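Local coordinates for intestinal fatty acid binding protein (Rattus norvegicus, PDB 1ICM), which binds long-chain fatty acids such as myristate inside a beta barrel and probably carries them through the cytosol of intestinal cells, at residues E107-N111 with E112-T116. Sequence-based numbering, arbitrary orientation.
Sequences EISGN and ELIQT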
ATOM      1  N   GLU A 107      -9.810  -1.929   1.961  1.00  9.23           N
ATOM      2  CA  GLU A 107     -11.197  -2.057   2.355  1.00 14.74           C
ATOM      3  C   GLU A 107     -11.293  -2.114   3.887  1.00 17.12           C
ATOM      4  O   GLU A 107     -10.368  -2.566   4.549  1.00 15.80           O
ATOM      5  CB  GLU A 107     -11.747  -3.317   1.693  1.00 13.14           C
ATOM      6  CG  GLU A 107     -11.326  -4.557   2.454  1.00 26.56           C
ATOM      7  CD  GLU A 107     -11.674  -5.801   1.680  1.00 41.56           C
ATOM      8  OE1 GLU A 107     -12.985  -6.021   1.624  1.00 40.83           O
ATOM      9  OE2 GLU A 107     -10.779  -6.490   1.176  1.00 34.93           O
ATOM     10  N   ILE A 108     -12.401  -1.636   4.462  1.00 11.72           N
ATOM     11  CA  ILE A 108     -12.642  -1.659   5.900  1.00 12.67           C
ATOM     12  C   ILE A 108     -13.402  -2.923   6.293  1.00 14.17           C
ATOM     13  O   ILE A 108     -14.374  -3.377   5.680  1.00 17.79           O
ATOM     14  CB  ILE A 108     -13.541  -0.489   6.341  1.00 19.40           C
ATOM     15  CG1 ILE A 108     -13.192   0.886   5.783  1.00 18.17           C
ATOM     16  CG2 ILE A 108     -13.649  -0.461   7.869  1.00 20.67           C
ATOM     17  CD1 ILE A 108     -11.891   1.374   6.394  1.00 23.03           C
ATOM     18  N   SER A 109     -13.048  -3.540   7.378  1.00 13.27           N
ATOM     19  CA  SER A 109     -13.739  -4.715   7.823  1.00 16.40           C
ATOM     20  C   SER A 109     -13.881  -4.491   9.315  1.00 18.75           C
ATOM     21  O   SER A 109     -12.936  -4.675  10.082  1.00 17.46           O
ATOM     22  CB  SER A 109     -12.884  -5.939   7.577  1.00 24.69           C
ATOM     23  OG  SER A 109     -13.252  -6.899   8.537  1.00 32.66           O
ATOM     24  N   GLY A 110     -15.064  -4.029   9.736  1.00 26.84           N
ATOM     25  CA  GLY A 110     -15.273  -3.742  11.136  1.00 22.34           C
ATOM     26  C   GLY A 110     -14.493  -2.468  11.427  1.00 22.86           C
ATOM     27  O   GLY A 110     -14.755  -1.417  10.841  1.00 27.89           O
ATOM     28  N   ASN A 111     -13.529  -2.547  12.344  1.00 18.05           N
ATOM     29  CA  ASN A 111     -12.703  -1.403  12.658  1.00 24.05           C
ATOM     30  C   ASN A 111     -11.290  -1.624  12.137  1.00 21.13           C
ATOM     31  O   ASN A 111     -10.366  -0.974  12.639  1.00 16.58           O
ATOM     32  CB  ASN A 111     -12.576  -1.067  14.157  1.00 35.96           C
ATOM     33  CG  ASN A 111     -12.170  -2.248  15.041  1.00 44.27           C
ATOM     34  OD1 ASN A 111     -12.176  -2.107  16.278  1.00 49.49           O
ATOM     35  ND2 ASN A 111     -11.846  -3.404  14.457  1.00 44.33           N
ATOM     36  N   GLU A 112     -11.103  -2.559  11.209  1.00 15.89           N
ATOM     37  CA  GLU A 112      -9.751  -2.774  10.685  1.00 12.22           C
ATOM     38  C   GLU A 112      -9.668  -2.290   9.241  1.00 13.07           C
ATOM     39  O   GLU A 112     -10.680  -2.336   8.528  1.00 15.64           O
ATOM     40  CB  GLU A 112      -9.368  -4.280  10.711  1.00 10.52           C
ATOM     41  CG  GLU A 112      -9.050  -4.756  12.146  1.00 14.68           C
ATOM     42  CD  GLU A 112      -8.696  -6.215  12.299  1.00 19.84           C
ATOM     43  OE1 GLU A 112      -9.326  -7.019  11.485  1.00 19.96           O
ATOM     44  OE2 GLU A 112      -7.893  -6.612  13.129  1.00 20.28           O
ATOM     45  N   LEU A 113      -8.480  -1.880   8.773  1.00 11.46           N
ATOM     46  CA  LEU A 113      -8.233  -1.512   7.372  1.00 10.03           C
ATOM     47  C   LEU A 113      -7.459  -2.701   6.746  1.00 17.74           C
ATOM     48  O   LEU A 113      -6.416  -3.132   7.280  1.00 10.16           O
ATOM     49  CB  LEU A 113      -7.471  -0.189   7.245  1.00  7.76           C
ATOM     50  CG  LEU A 113      -6.832   0.008   5.902  1.00 12.02           C
ATOM     51  CD1 LEU A 113      -7.976   0.388   4.992  1.00 23.87           C
ATOM     52  CD2 LEU A 113      -5.954   1.238   5.972  1.00 17.68           C
ATOM     53  N   ILE A 114      -7.969  -3.318   5.666  1.00 16.47           N
ATOM     54  CA  ILE A 114      -7.265  -4.445   5.088  1.00 11.55           C
ATOM     55  C   ILE A 114      -6.691  -4.017   3.767  1.00 13.28           C
ATOM     56  O   ILE A 114      -7.456  -3.478   2.969  1.00 13.80           O
ATOM     57  CB  ILE A 114      -8.174  -5.626   4.833  1.00 13.57           C
ATOM     58  CG1 ILE A 114      -8.852  -6.009   6.159  1.00 15.00           C
ATOM     59  CG2 ILE A 114      -7.340  -6.743   4.157  1.00 16.87           C
ATOM     60  CD1 ILE A 114      -9.843  -7.153   6.005  1.00 19.01           C
ATOM     61  N   GLN A 115      -5.371  -4.192   3.597  1.00  9.56           N
ATOM     62  CA  GLN A 115      -4.735  -3.811   2.344  1.00 10.54           C
ATOM     63  C   GLN A 115      -4.275  -5.094   1.683  1.00 16.58           C
ATOM     64  O   GLN A 115      -3.436  -5.802   2.251  1.00 12.24           O
ATOM     65  CB  GLN A 115      -3.482  -2.913   2.473  1.00 13.53           C
ATOM     66  CG  GLN A 115      -3.779  -1.456   2.820  1.00 21.20           C
ATOM     67  CD  GLN A 115      -2.632  -0.472   2.591  1.00 22.44           C
ATOM     68  OE1 GLN A 115      -3.108   0.753   2.488  1.00 20.69           O
ATOM     69  NE2 GLN A 115      -1.400  -0.746   2.525  1.00 24.77           N
ATOM     70  N   THR A 116      -4.801  -5.416   0.512  1.00 10.33           N
ATOM     71  CA  THR A 116      -4.374  -6.655  -0.139  1.00  8.66           C
ATOM     72  C   THR A 116      -3.592  -6.278  -1.396  1.00 10.14           C
ATOM     73  O   THR A 116      -3.929  -5.309  -2.105  1.00 10.46           O
ATOM     74  CB  THR A 116      -5.631  -7.417  -0.619  1.00  8.04           C
ATOM     75  OG1 THR A 116      -6.388  -7.727   0.518  1.00 10.25           O
ATOM     76  CG2 THR A 116      -5.304  -8.791  -1.187  1.00 12.05           C
TER
HETATM   77  O   HOH W   1      -8.162  -5.574   0.868  1.00 15.98           O
HETATM   78  O   HOH W   2      -9.024  -9.292   0.102  1.00 39.74           O
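Ser109 and Ile114 meet diagonally across the end of a beta hairpin: CD1 of Ile114 reaches to 3.6 Å from CB of Ser109, one pair nearer the turn than Glu107, the bridge partner of Ile114. Ile114 sends CG1 anti to its own carbonyl carbon (chi1 -56°), and the extended chain beyond carries the methyl toward the turn. On the same face CG of Glu107 lies against CB of Ile114 at 4.1 Å, the two side chains slanting across one another. Beyond CG the glutamate chain is extended and rises off the sheet, and a water 2.8 Å from its OE2 links it to Thr116 OG1 and to the backbone O of Ile114. Glu112, also on this face, lifts its carboxylate off the sheet, where OE2 is shared by salt bridges with Arg10 and Lys129. Leu113 and Ile108 occupy the other face as a non-hydrogen-bonded pair; their CD1 methyls approach to 4.3 Å, and both side chains continue into Phe2 and Trp6 on the inner side of the barrel. Backbone bonds hold the two strands in register. Ile114 N gives Glu107 O a nearly straight bond of 2.8 Å, returned by Glu107 N to Ile114 O. Closer to the turn, Ser109 N binds Glu112 O at 2.9 Å, whereas Glu112 N reaches Ser109 O at 3.0 Å from above the carbonyl plane. Gly110 takes the positive phi (73°) of the turn's second position, and Asn111 folds its amide back beside Glu112, with ND2 3.9 Å from CG. This is a two-residue antiparallel hairpin closed by a type II' turn, joining strands 101-109 and 112-119 in the up-and-down beta barrel of the cytosolic fatty-acid binding proteins.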